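Local coordinates for pseudouridine synthase (PDB 2AUS), which probably converts uridine to pseudouridine in RNA, as the catalytic subunit Cbf5 of archaeal H/ACA guide ribonucleoproteins, at residues L250-I255 against L286-T291; L296-K301 against E321-P326; V275-G280 against M304-M309; A267-P272 against I316-E321; E17-D22 against E308-S313. All coordinates share one frame; numbering follows the deposited sequence.

All five contacts belong to one mixed sheet and the helix 306-311 that packs on it. Contacts 1 and 2 have centres about 9 Å apart and join through neighbouring strands, Ile289 O meeting Val297 N at 2.7 Å. Strand 316-323 carries contacts 2 and 4, its two edges pairing with different neighbours, and the two share Glu321. Contacts 3 and 5 lie about 5 Å apart between centres and use the same helix. Contacts 2 and 5 are furthest apart, about 20 Å between centres. Contacts 1 to 4 lie in the PUA domain, an RNA-binding module in this family; contact 5 ties the N-terminal strand 18-20, from the DKCLD range, onto it beside strand 274-278.

Contact 1 of 5, residues L250-I255 against L286-T291; sequences LPKIWI and LVAIMT
Pro251 O and Ile253 O accept from Ala288 N and Met290 N, while Ile253 N and Ile255 N donate back to Ala288 O and Met290 O, a ladder of four backbone bonds. The bond from Met290 N to Ile253 O is the shortest, 2.6 Å, and nearly straight at 173°. Between these rungs, Trp254 CA brings a C-H to Met290 O at 3.2 Å.

This is the one parallel pairing in the otherwise antiparallel sheet of the PUA domain. On the face carrying Lys252, Ala288, Trp254 and Met290, the indole of Trp254 lies alongside Met290, with CD1 of the ring 3.5 Å from Met290 CB. Lys252 CB and Met290 CG sit over the rim of one ring face, and Thr291 O comes in at the edge, in the ring plane, 3.3 Å from Trp254 CD1. NE1 is held by Asp294, and Lys276 makes a cation-pi contact with the ring. With an alanine here, Asp294 would probably lose its indole N-H partner and Met290 the flat wall it rests against.

The other face is aliphatic. Ile255 places CG1 between its backbone N and carbonyl carbon (chi1 65°), which brings CD1 to 3.6 Å from Ile289 CG2. Ile253 CD1 meets Val287 CG2 at 4.1 Å, and Leu269 and Val318 pack onto Ile253 from across the domain.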
# COMPACT_ATOMS: atom_id res chain seq x y z
N LEU A 250 8.84 27.90 -22.31
CA LEU A 250 8.58 27.91 -23.74
C LEU A 250 8.65 29.30 -24.36
O LEU A 250 8.41 30.30 -23.69
CB LEU A 250 7.20 27.35 -24.06
CG LEU A 250 6.84 25.90 -23.74
CD1 LEU A 250 5.46 25.62 -24.31
CD2 LEU A 250 7.87 24.96 -24.33
N PRO A 251 9.00 29.37 -25.65
CA PRO A 251 9.08 30.65 -26.37
C PRO A 251 7.63 31.13 -26.43
O PRO A 251 6.71 30.33 -26.66
CB PRO A 251 9.59 30.24 -27.75
CG PRO A 251 10.31 28.94 -27.50
CD PRO A 251 9.41 28.25 -26.52
N LYS A 252 7.39 32.42 -26.24
CA LYS A 252 6.03 32.91 -26.27
C LYS A 252 5.73 33.96 -27.32
O LYS A 252 6.63 34.65 -27.79
CB LYS A 252 5.67 33.47 -24.89
CG LYS A 252 5.75 32.45 -23.79
CD LYS A 252 5.62 33.09 -22.43
CE LYS A 252 5.79 32.06 -21.33
NZ LYS A 252 5.68 32.66 -19.98
N ILE A 253 4.45 34.07 -27.67
CA ILE A 253 3.97 35.07 -28.62
C ILE A 253 2.76 35.70 -27.95
O ILE A 253 1.79 35.01 -27.63
CB ILE A 253 3.54 34.43 -29.96
CG1 ILE A 253 4.75 33.74 -30.61
CG2 ILE A 253 2.98 35.52 -30.91
CD1 ILE A 253 4.41 32.97 -31.88
N TRP A 254 2.83 37.00 -27.71
CA TRP A 254 1.75 37.74 -27.07
C TRP A 254 0.85 38.37 -28.13
O TRP A 254 1.31 39.06 -29.03
CB TRP A 254 2.36 38.80 -26.15
CG TRP A 254 2.99 38.23 -24.91
CD1 TRP A 254 2.39 38.06 -23.69
CD2 TRP A 254 4.36 37.80 -24.75
NE1 TRP A 254 3.30 37.57 -22.79
CE2 TRP A 254 4.51 37.39 -23.41
CE3 TRP A 254 5.46 37.72 -25.62
CZ2 TRP A 254 5.74 36.92 -22.90
CZ3 TRP A 254 6.69 37.25 -25.12
CH2 TRP A 254 6.81 36.85 -23.76
N ILE A 255 -0.45 38.15 -28.01
CA ILE A 255 -1.37 38.67 -29.01
C ILE A 255 -2.42 39.65 -28.54
O ILE A 255 -2.73 39.74 -27.35
CB ILE A 255 -2.06 37.51 -29.74
CG1 ILE A 255 -2.96 36.74 -28.76
CG2 ILE A 255 -1.00 36.57 -30.31
CD1 ILE A 255 -3.79 35.66 -29.40
N LEU A 286 7.73 24.58 -30.71
CA LEU A 286 6.51 24.56 -29.92
C LEU A 286 6.49 25.92 -29.23
O LEU A 286 7.45 26.30 -28.56
CB LEU A 286 6.59 23.45 -28.87
CG LEU A 286 5.50 23.38 -27.80
CD1 LEU A 286 4.13 23.21 -28.43
CD2 LEU A 286 5.82 22.22 -26.86
N VAL A 287 5.41 26.67 -29.41
CA VAL A 287 5.32 27.98 -28.80
C VAL A 287 4.03 28.13 -28.01
O VAL A 287 3.07 27.41 -28.25
CB VAL A 287 5.38 29.12 -29.84
CG1 VAL A 287 6.69 29.05 -30.62
CG2 VAL A 287 4.18 29.04 -30.79
N ALA A 288 4.04 29.06 -27.07
CA ALA A 288 2.85 29.32 -26.27
C ALA A 288 2.32 30.69 -26.69
O ALA A 288 3.06 31.66 -26.69
CB ALA A 288 3.21 29.31 -24.79
N ILE A 289 1.05 30.75 -27.06
CA ILE A 289 0.40 31.99 -27.46
C ILE A 289 -0.20 32.59 -26.19
O ILE A 289 -0.97 31.92 -25.50
CB ILE A 289 -0.73 31.73 -28.45
CG1 ILE A 289 -0.17 31.07 -29.72
CG2 ILE A 289 -1.46 33.04 -28.74
CD1 ILE A 289 -1.22 30.80 -30.77
N MET A 290 0.15 33.84 -25.91
CA MET A 290 -0.31 34.48 -24.68
C MET A 290 -1.12 35.74 -24.91
O MET A 290 -0.95 36.42 -25.92
CB MET A 290 0.91 34.87 -23.83
CG MET A 290 1.98 33.78 -23.65
SD MET A 290 1.49 32.30 -22.75
CE MET A 290 1.45 32.89 -21.07
N THR A 291 -1.99 36.05 -23.96
CA THR A 291 -2.76 37.28 -24.04
C THR A 291 -1.83 38.33 -23.44
O THR A 291 -0.80 37.99 -22.84
CB THR A 291 -4.00 37.29 -23.15
OG1 THR A 291 -3.58 37.27 -21.77
CG2 THR A 291 -4.94 36.11 -23.44

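Contact 2 of 5, residues L296-K301 against E321-P326; sequences LVALGK and EKVFMP
Val297 O is gripped by two successive amides, Phe324 N at 2.8 Å and Met325 N at 3.2 Å, where the chain leaves the end of strand 316-323. Both donors stand somewhat out of the carbonyl plane. At the other end of the pairing Leu299 O is shared in the same way: Glu321 N reaches it in the carbonyl plane at 3.0 Å, and Lys322 N comes from a tilted position at 3.3 Å. Leu299 N returns a bond to Lys322 O.

Two residues, Glu321 and Lys322, thus face the single Leu299, a classic beta bulge in an antiparallel pair of the PUA sheet. Beyond it Phe324 swings its ring against the first strand, CG lying beside its own backbone N (chi1 -66°). Leu299 CG touches the ring edge, 3.7 Å from Phe324 CE2, and Ala298 CA lies near the same plane. Leu296 CD2 approaches obliquely, 3.7 Å from Phe324 CD2. A serine in place of Phe324 would probably open a gap between Leu296 and Leu299, which would lose the ring they both touch.

Met325 packs separately, its CB 3.9 Å from Val297 CG1, and its other neighbours include Val260 and Ala264 of helix 257-264. Further along, Lys301 NZ and Glu321 OE2 stand 4.1 Å apart, opposite charges that do not reach a salt bridge.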
# COMPACT_ATOMS: atom_id res chain seq x y z
N LEU A 296 -2.34 31.97 -20.79
CA LEU A 296 -2.02 31.06 -21.88
C LEU A 296 -3.25 30.90 -22.76
O LEU A 296 -4.33 30.50 -22.30
CB LEU A 296 -1.62 29.69 -21.33
CG LEU A 296 -1.45 28.57 -22.35
CD1 LEU A 296 -0.29 28.88 -23.28
CD2 LEU A 296 -1.20 27.25 -21.60
N VAL A 297 -3.11 31.22 -24.04
CA VAL A 297 -4.24 31.08 -24.95
C VAL A 297 -4.23 29.69 -25.60
O VAL A 297 -5.24 28.98 -25.61
CB VAL A 297 -4.18 32.12 -26.09
CG1 VAL A 297 -5.39 31.93 -27.02
CG2 VAL A 297 -4.14 33.54 -25.50
N ALA A 298 -3.07 29.33 -26.15
CA ALA A 298 -2.94 28.06 -26.85
C ALA A 298 -1.50 27.66 -27.08
O ALA A 298 -0.60 28.49 -27.01
CB ALA A 298 -3.65 28.17 -28.19
N LEU A 299 -1.29 26.38 -27.36
CA LEU A 299 0.03 25.86 -27.66
C LEU A 299 0.01 25.62 -29.16
O LEU A 299 -1.03 25.26 -29.72
CB LEU A 299 0.29 24.54 -26.92
CG LEU A 299 0.59 24.65 -25.43
CD1 LEU A 299 0.83 23.26 -24.83
CD2 LEU A 299 1.82 25.53 -25.22
N GLY A 300 1.14 25.84 -29.82
CA GLY A 300 1.16 25.63 -31.25
C GLY A 300 2.55 25.47 -31.82
O GLY A 300 3.55 25.58 -31.11
N LYS A 301 2.60 25.22 -33.12
CA LYS A 301 3.85 25.05 -33.83
C LYS A 301 4.09 26.31 -34.63
O LYS A 301 3.24 26.72 -35.42
CB LYS A 301 3.77 23.84 -34.77
CG LYS A 301 5.09 23.45 -35.41
CD LYS A 301 4.91 22.37 -36.49
CE LYS A 301 4.35 21.07 -35.92
NZ LYS A 301 5.31 20.37 -35.00
N GLU A 321 -2.32 23.90 -32.10
CA GLU A 321 -2.55 22.48 -31.88
C GLU A 321 -3.52 22.24 -30.73
O GLU A 321 -4.23 21.23 -30.72
CB GLU A 321 -1.22 21.77 -31.59
CG GLU A 321 -0.17 22.04 -32.65
CD GLU A 321 1.09 21.22 -32.44
OE1 GLU A 321 1.64 21.24 -31.32
OE2 GLU A 321 1.54 20.58 -33.42
N LYS A 322 -3.54 23.15 -29.76
CA LYS A 322 -4.44 23.01 -28.62
C LYS A 322 -4.79 24.38 -28.04
O LYS A 322 -3.91 25.19 -27.76
CB LYS A 322 -3.80 22.13 -27.54
CG LYS A 322 -4.58 22.09 -26.23
CD LYS A 322 -5.98 21.50 -26.40
CE LYS A 322 -6.77 21.61 -25.11
NZ LYS A 322 -8.15 21.08 -25.26
N VAL A 323 -6.10 24.62 -27.88
CA VAL A 323 -6.60 25.87 -27.33
C VAL A 323 -7.01 25.66 -25.88
O VAL A 323 -7.67 24.68 -25.55
CB VAL A 323 -7.85 26.37 -28.12
CG1 VAL A 323 -8.42 27.60 -27.45
CG2 VAL A 323 -7.46 26.69 -29.56
N PHE A 324 -6.60 26.58 -25.00
CA PHE A 324 -6.94 26.51 -23.59
C PHE A 324 -7.95 27.58 -23.19
O PHE A 324 -8.82 27.35 -22.36
CB PHE A 324 -5.68 26.64 -22.74
CG PHE A 324 -4.74 25.50 -22.92
CD1 PHE A 324 -4.97 24.29 -22.26
CD2 PHE A 324 -3.68 25.59 -23.80
CE1 PHE A 324 -4.14 23.19 -22.48
CE2 PHE A 324 -2.85 24.50 -24.03
CZ PHE A 324 -3.08 23.29 -23.37
N MET A 325 -7.81 28.75 -23.79
CA MET A 325 -8.68 29.90 -23.53
C MET A 325 -10.15 29.64 -23.88
O MET A 325 -10.48 29.31 -25.01
CB MET A 325 -8.15 31.08 -24.36
CG MET A 325 -8.98 32.35 -24.32
SD MET A 325 -8.87 33.14 -22.73
CE MET A 325 -7.11 33.56 -22.71
N PRO A 326 -11.06 29.78 -22.90
CA PRO A 326 -12.48 29.54 -23.23
C PRO A 326 -12.97 30.69 -24.14
O PRO A 326 -12.43 31.80 -24.09
CB PRO A 326 -13.16 29.52 -21.86
CG PRO A 326 -12.28 30.43 -21.03
CD PRO A 326 -10.89 30.03 -21.46

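Contact 3 of 5, residues V275-G280 against M304-M309; sequences VKLNAG and MSTQEM
Helix 306-311 rests its first turn on strand 274-278, with Thr306 and Met309 meeting Leu277 and Asn278. Following the helical segment from its start, Ser305 sits at the N-cap, and its OG accepts from Glu308 N at 3.3 Å. Ser305 O in turn receives Met309 N, so the turn that carries the contact residues is tied from both the side chain and the backbone of the cap.

Thr306 comes next and makes the polar link. Its OG1 gives its hydrogen to Asn278 O at 2.7 Å, in the carbonyl plane and on a lone pair (C=O...OG1 angle 145°). The same hydroxyl accepts from Ile281 N, so one oxygen stitches the helix start to the chain on both sides of Ala279 and Gly280, and the two bonds fix the rotation of the side chain. OG1 lies beside the backbone N of Thr306 (chi1 -72°), which turns CG2 to Leu277, 4.0 Å from its CD1. Leu277 and Thr306 run antiparallel alongside one another.

In the PUA fold this helix lies across the sheet near strand 18-20, whose Ile19 also touches Thr306. Asn278 itself sends its side chain away from the helix, to Lys252 N and Glu17 O, bridging the strands that flank its own.

One turn on, Met309 crosses Leu277 obliquely. Leu277 CD2 lies 3.6 Å from Met309 SD and 3.7 Å from Met309 CB, wedged against the base of the thioether chain. Ile253 of the neighbouring strand 252-255 touches both residues.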
# COMPACT_ATOMS: atom_id res chain seq x y z
N VAL A 275 1.57 41.08 -30.90
CA VAL A 275 1.95 42.34 -30.28
C VAL A 275 3.46 42.32 -30.01
O VAL A 275 4.18 43.26 -30.36
CB VAL A 275 1.20 42.55 -28.95
CG1 VAL A 275 1.80 43.73 -28.18
CG2 VAL A 275 -0.28 42.80 -29.24
N LYS A 276 3.93 41.25 -29.39
CA LYS A 276 5.34 41.09 -29.08
C LYS A 276 5.62 39.59 -28.97
O LYS A 276 4.69 38.79 -28.79
CB LYS A 276 5.66 41.79 -27.76
CG LYS A 276 4.79 41.33 -26.61
CD LYS A 276 4.86 42.29 -25.43
CE LYS A 276 3.99 41.79 -24.29
NZ LYS A 276 4.01 42.73 -23.14
N LEU A 277 6.89 39.22 -29.08
CA LEU A 277 7.28 37.82 -29.01
C LEU A 277 8.74 37.62 -28.62
O LEU A 277 9.54 38.55 -28.67
CB LEU A 277 7.02 37.10 -30.34
CG LEU A 277 7.19 37.73 -31.73
CD1 LEU A 277 8.26 38.79 -31.76
CD2 LEU A 277 7.49 36.61 -32.73
N ASN A 278 9.07 36.40 -28.22
CA ASN A 278 10.44 36.07 -27.84
C ASN A 278 11.30 35.96 -29.09
O ASN A 278 10.81 35.62 -30.17
CB ASN A 278 10.48 34.74 -27.09
CG ASN A 278 10.03 34.87 -25.66
OD1 ASN A 278 9.39 33.97 -25.13
ND2 ASN A 278 10.40 35.98 -25.02
N ALA A 279 12.58 36.27 -28.93
CA ALA A 279 13.51 36.16 -30.03
C ALA A 279 13.86 34.69 -30.15
O ALA A 279 13.50 33.88 -29.29
CB ALA A 279 14.77 36.97 -29.73
N GLY A 280 14.56 34.34 -31.22
CA GLY A 280 14.99 32.96 -31.41
C GLY A 280 13.94 31.91 -31.72
O GLY A 280 14.24 30.72 -31.63
N MET A 304 6.73 30.28 -38.78
CA MET A 304 7.80 31.15 -39.24
C MET A 304 8.71 31.50 -38.06
O MET A 304 8.43 31.12 -36.93
CB MET A 304 7.25 32.41 -39.91
CG MET A 304 6.03 33.04 -39.28
SD MET A 304 5.44 34.47 -40.26
CE MET A 304 4.39 33.65 -41.45
N SER A 305 9.79 32.20 -38.35
CA SER A 305 10.75 32.58 -37.32
C SER A 305 10.36 33.91 -36.70
O SER A 305 9.51 34.63 -37.24
CB SER A 305 12.15 32.70 -37.92
OG SER A 305 12.17 33.76 -38.87
N THR A 306 11.00 34.24 -35.58
CA THR A 306 10.73 35.50 -34.91
C THR A 306 10.91 36.66 -35.89
O THR A 306 10.07 37.56 -35.95
CB THR A 306 11.69 35.74 -33.73
OG1 THR A 306 11.36 34.85 -32.65
CG2 THR A 306 11.60 37.17 -33.24
N GLN A 307 12.01 36.62 -36.63
CA GLN A 307 12.31 37.68 -37.59
C GLN A 307 11.22 37.83 -38.64
O GLN A 307 10.81 38.94 -38.97
CB GLN A 307 13.66 37.40 -38.27
CG GLN A 307 14.18 38.57 -39.08
CD GLN A 307 14.22 39.86 -38.28
OE1 GLN A 307 14.76 39.90 -37.17
NE2 GLN A 307 13.64 40.92 -38.84
N GLU A 308 10.77 36.70 -39.18
CA GLU A 308 9.71 36.74 -40.18
C GLU A 308 8.42 37.31 -39.60
O GLU A 308 7.72 38.09 -40.24
CB GLU A 308 9.48 35.33 -40.74
CG GLU A 308 10.35 35.01 -41.95
CD GLU A 308 10.65 33.53 -42.09
OE1 GLU A 308 9.74 32.71 -41.86
OE2 GLU A 308 11.80 33.20 -42.45
N MET A 309 8.11 36.93 -38.36
CA MET A 309 6.90 37.42 -37.72
C MET A 309 6.95 38.92 -37.51
O MET A 309 5.92 39.61 -37.55
CB MET A 309 6.67 36.69 -36.38
CG MET A 309 6.20 35.26 -36.56
SD MET A 309 5.79 34.42 -35.02
CE MET A 309 6.97 33.06 -35.04

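Contact 4 of 5, residues A267-P272 against I316-E321; sequences ANLTVP and IAVDVE
Leu269 O takes two amides of strand 316-323, Ala317 N at 2.8 Å in its carbonyl plane and Val318 N at 3.3 Å from a tilted position. Ala317 and Val318 both facing Leu269 make a classic beta bulge, in the antiparallel pair that adds the short strand 269-270 as an outermost strand of the PUA sheet. Leu269 N closes the pair by donating to Val318 O.

One residue earlier, the side chain of Asn268 takes over the role of a backbone partner. CG stands beside the residue's own backbone N (chi1 -77°), and OD1 accepts from Val320 N at 3.0 Å, with the donor 35° out of the amide plane rather than on a lone pair. A water also donates to Asn268 OD1, at 2.7 Å, and to Val320 O, at 2.9 Å, so the amide oxygen is held from two directions. Asn268 ND2 comes within 3.1 Å of Asp319 OD1, but the angle is too poor for a hydrogen bond, and the amide and carboxylate planes are nearly perpendicular, 83° apart.

Outward from these bonds the contact is aliphatic. Leu269 and Val318 cross on the face turned to the inside of the domain, where Ile253 packs on both of them. Ile316 lays CG2 against Asn268 CB, and Val320 sets CG2 near Ala267 O. At the far end, past the bulge, Val271 CG2 touches the methyl CB of Ala317 at 4.1 Å.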
# COMPACT_ATOMS: atom_id res chain seq x y z
N ALA A 267 -9.31 29.48 -34.84
CA ALA A 267 -8.46 29.94 -35.94
C ALA A 267 -6.98 29.83 -35.59
O ALA A 267 -6.60 29.72 -34.43
CB ALA A 267 -8.79 31.38 -36.29
N ASN A 268 -6.14 29.84 -36.62
CA ASN A 268 -4.70 29.81 -36.40
C ASN A 268 -4.31 31.26 -36.18
O ASN A 268 -5.04 32.16 -36.56
CB ASN A 268 -3.96 29.25 -37.62
CG ASN A 268 -4.05 27.75 -37.72
OD1 ASN A 268 -3.98 27.05 -36.71
ND2 ASN A 268 -4.19 27.24 -38.94
N LEU A 269 -3.16 31.49 -35.57
CA LEU A 269 -2.72 32.86 -35.31
C LEU A 269 -2.07 33.48 -36.53
O LEU A 269 -1.17 32.90 -37.14
CB LEU A 269 -1.72 32.88 -34.15
CG LEU A 269 -1.07 34.23 -33.82
CD1 LEU A 269 -2.13 35.20 -33.34
CD2 LEU A 269 0.02 34.04 -32.77
N THR A 270 -2.52 34.68 -36.89
CA THR A 270 -1.94 35.37 -38.03
C THR A 270 -1.03 36.47 -37.50
O THR A 270 -1.21 36.96 -36.38
CB THR A 270 -3.02 35.99 -38.94
OG1 THR A 270 -3.79 36.94 -38.20
CG2 THR A 270 -3.95 34.90 -39.47
N VAL A 271 -0.04 36.84 -38.31
CA VAL A 271 0.94 37.87 -37.97
C VAL A 271 0.35 39.17 -37.43
O VAL A 271 0.87 39.75 -36.47
CB VAL A 271 1.83 38.17 -39.21
CG1 VAL A 271 2.80 39.32 -38.91
CG2 VAL A 271 2.58 36.91 -39.61
N PRO A 272 -0.73 39.67 -38.05
CA PRO A 272 -1.38 40.92 -37.62
C PRO A 272 -1.87 40.92 -36.17
O PRO A 272 -2.11 41.97 -35.59
CB PRO A 272 -2.54 41.06 -38.60
CG PRO A 272 -2.04 40.38 -39.83
CD PRO A 272 -1.38 39.15 -39.26
N ILE A 316 0.06 32.99 -41.78
CA ILE A 316 -0.14 32.24 -40.55
C ILE A 316 1.18 32.16 -39.79
O ILE A 316 2.18 31.66 -40.30
CB ILE A 316 -0.64 30.82 -40.85
CG1 ILE A 316 -2.01 30.91 -41.53
CG2 ILE A 316 -0.73 30.00 -39.57
CD1 ILE A 316 -2.57 29.57 -41.95
N ALA A 317 1.18 32.68 -38.56
CA ALA A 317 2.39 32.67 -37.75
C ALA A 317 2.48 31.38 -36.94
O ALA A 317 3.56 30.85 -36.72
CB ALA A 317 2.41 33.88 -36.83
N VAL A 318 1.33 30.88 -36.49
CA VAL A 318 1.32 29.65 -35.70
C VAL A 318 0.17 28.71 -36.03
O VAL A 318 -0.98 29.13 -36.15
CB VAL A 318 1.23 29.95 -34.19
CG1 VAL A 318 1.25 28.64 -33.41
CG2 VAL A 318 2.38 30.85 -33.76
N ASP A 319 0.50 27.43 -36.15
CA ASP A 319 -0.51 26.41 -36.39
C ASP A 319 -0.92 25.91 -35.02
O ASP A 319 -0.21 25.13 -34.39
CB ASP A 319 0.05 25.25 -37.22
CG ASP A 319 -0.37 25.33 -38.67
OD1 ASP A 319 -1.58 25.54 -38.93
OD2 ASP A 319 0.50 25.19 -39.56
N VAL A 320 -2.07 26.39 -34.54
CA VAL A 320 -2.57 26.03 -33.22
C VAL A 320 -2.91 24.55 -33.10
O VAL A 320 -3.68 24.01 -33.89
CB VAL A 320 -3.80 26.89 -32.87
CG1 VAL A 320 -4.34 26.48 -31.51
CG2 VAL A 320 -3.42 28.36 -32.87
N GLU A 321 -2.32 23.90 -32.10
CA GLU A 321 -2.55 22.48 -31.88
C GLU A 321 -3.52 22.24 -30.73
O GLU A 321 -4.23 21.23 -30.72
CB GLU A 321 -1.22 21.77 -31.59
CG GLU A 321 -0.17 22.04 -32.65
CD GLU A 321 1.09 21.22 -32.44
OE1 GLU A 321 1.64 21.24 -31.32
OE2 GLU A 321 1.54 20.58 -33.42
O HOH W 1 -5.37 24.82 -36.15

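Contact 5 of 5, residues E17-D22 against E308-S313; sequences EVIVKD and EMIERS
Ile19 and Ile310 meet with their side chains at about a right angle, the methyl end of one across the other. Ile310 carries its CD1 in between the two branches of Ile19, 3.7 Å from Ile19 CD1. The approach to Ile19 CG2 is closer than carbons usually come, so its exact value is doubtful.

Ile19 belongs to strand 18-20, which pairs antiparallel with strand 274-278 and so adds an N-terminal strand to the edge of the PUA sheet, although 285 residues lie between Asp22 and Glu308.

Two residues on, Lys21 reaches beneath the C-terminal end of helix 306-311. Its CG is anti to the backbone N (chi1 -170°), the chain runs extended through CD and CE, and a bend at the last torsion (chi4 67°) turns NZ into the carbonyls of the helix end. NZ donates to Met309 O at 2.8 Å, in the carbonyl plane and on a lone pair. It also donates to Arg312 O at 3.1 Å. Alongside, Lys21 CE lies 3.3 Å from Met309 O, and the shaft of the chain packs on Val271.

Arg312 is the residue at which the chain leaves helical geometry, its N still bonded to Glu308 O. Its guanidinium lies with one face over Glu308 CG, and NH1 and Glu308 OE1 make only a long, weak ion pair, with no N-H pointed at the oxygen.

The ammonium of Lys21 thus sits among the carbonyl oxygens where the helix ends: its two hydrogen bonds fasten the helix end to the N-terminal segment, and its charge is likely to balance the partial negative charge of the carbonyls.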
# COMPACT_ATOMS: atom_id res chain seq x y z
N GLU A 17 14.84 37.10 -24.87
CA GLU A 17 14.60 38.50 -25.17
C GLU A 17 13.20 38.65 -25.77
O GLU A 17 12.72 37.75 -26.46
CB GLU A 17 15.67 38.97 -26.15
CG GLU A 17 15.73 40.45 -26.41
CD GLU A 17 17.10 40.87 -26.89
OE1 GLU A 17 18.05 40.80 -26.08
OE2 GLU A 17 17.23 41.26 -28.06
N VAL A 18 12.54 39.77 -25.50
CA VAL A 18 11.20 40.04 -26.03
C VAL A 18 11.27 41.17 -27.04
O VAL A 18 11.84 42.23 -26.77
CB VAL A 18 10.21 40.44 -24.91
CG1 VAL A 18 8.87 40.80 -25.51
CG2 VAL A 18 10.05 39.31 -23.91
N ILE A 19 10.69 40.96 -28.21
CA ILE A 19 10.69 41.97 -29.25
C ILE A 19 9.26 42.47 -29.48
O ILE A 19 8.37 41.69 -29.83
CB ILE A 19 11.26 41.41 -30.57
CG1 ILE A 19 12.67 40.87 -30.31
CG2 ILE A 19 11.28 42.50 -31.63
CD1 ILE A 19 13.32 40.26 -31.53
N VAL A 20 9.06 43.76 -29.27
CA VAL A 20 7.75 44.37 -29.43
C VAL A 20 7.46 44.79 -30.86
O VAL A 20 8.21 45.56 -31.47
CB VAL A 20 7.59 45.60 -28.52
CG1 VAL A 20 6.22 46.22 -28.72
CG2 VAL A 20 7.77 45.20 -27.08
N LYS A 21 6.37 44.28 -31.40
CA LYS A 21 5.95 44.58 -32.76
C LYS A 21 4.96 45.75 -32.71
O LYS A 21 5.05 46.69 -33.49
CB LYS A 21 5.32 43.33 -33.37
CG LYS A 21 5.03 43.37 -34.86
CD LYS A 21 4.45 42.02 -35.29
CE LYS A 21 3.89 42.05 -36.71
NZ LYS A 21 4.95 42.23 -37.74
N ASP A 22 4.03 45.69 -31.75
CA ASP A 22 3.00 46.73 -31.60
C ASP A 22 3.14 47.42 -30.24
O ASP A 22 2.57 46.94 -29.25
CB ASP A 22 1.61 46.10 -31.71
CG ASP A 22 0.50 47.15 -31.80
OD1 ASP A 22 0.59 48.21 -31.14
OD2 ASP A 22 -0.49 46.90 -32.53
N GLU A 308 10.77 36.70 -39.18
CA GLU A 308 9.71 36.74 -40.18
C GLU A 308 8.42 37.31 -39.60
O GLU A 308 7.72 38.09 -40.24
CB GLU A 308 9.48 35.33 -40.74
CG GLU A 308 10.35 35.01 -41.95
CD GLU A 308 10.65 33.53 -42.09
OE1 GLU A 308 9.74 32.71 -41.86
OE2 GLU A 308 11.80 33.20 -42.45
N MET A 309 8.11 36.93 -38.36
CA MET A 309 6.90 37.42 -37.72
C MET A 309 6.95 38.92 -37.51
O MET A 309 5.92 39.61 -37.55
CB MET A 309 6.67 36.69 -36.38
CG MET A 309 6.20 35.26 -36.56
SD MET A 309 5.79 34.42 -35.02
CE MET A 309 6.97 33.06 -35.04
N ILE A 310 8.15 39.45 -37.30
CA ILE A 310 8.31 40.88 -37.10
C ILE A 310 8.30 41.62 -38.44
O ILE A 310 7.66 42.66 -38.58
CB ILE A 310 9.62 41.20 -36.38
CG1 ILE A 310 9.64 40.52 -35.01
CG2 ILE A 310 9.76 42.71 -36.21
CD1 ILE A 310 10.97 40.62 -34.31
N GLU A 311 9.01 41.06 -39.42
CA GLU A 311 9.10 41.68 -40.75
C GLU A 311 7.80 41.63 -41.54
O GLU A 311 7.28 42.67 -41.95
CB GLU A 311 10.21 41.02 -41.57
CG GLU A 311 11.57 41.03 -40.91
CD GLU A 311 12.61 40.27 -41.72
OE1 GLU A 311 12.35 39.10 -42.09
OE2 GLU A 311 13.69 40.84 -41.98
N ARG A 312 7.29 40.43 -41.77
CA ARG A 312 6.06 40.25 -42.53
C ARG A 312 4.89 40.94 -41.87
O ARG A 312 4.98 41.38 -40.72
CB ARG A 312 5.77 38.75 -42.72
CG ARG A 312 6.85 38.06 -43.54
CD ARG A 312 6.64 36.55 -43.62
NE ARG A 312 7.74 35.91 -44.33
CZ ARG A 312 7.96 34.59 -44.34
NH1 ARG A 312 7.15 33.78 -43.68
NH2 ARG A 312 8.99 34.10 -45.01
N SER A 313 3.78 41.04 -42.60
CA SER A 313 2.59 41.69 -42.07
C SER A 313 1.36 40.83 -42.27
O SER A 313 0.25 41.22 -41.90
CB SER A 313 2.38 43.04 -42.77
OG SER A 313 2.22 42.86 -44.17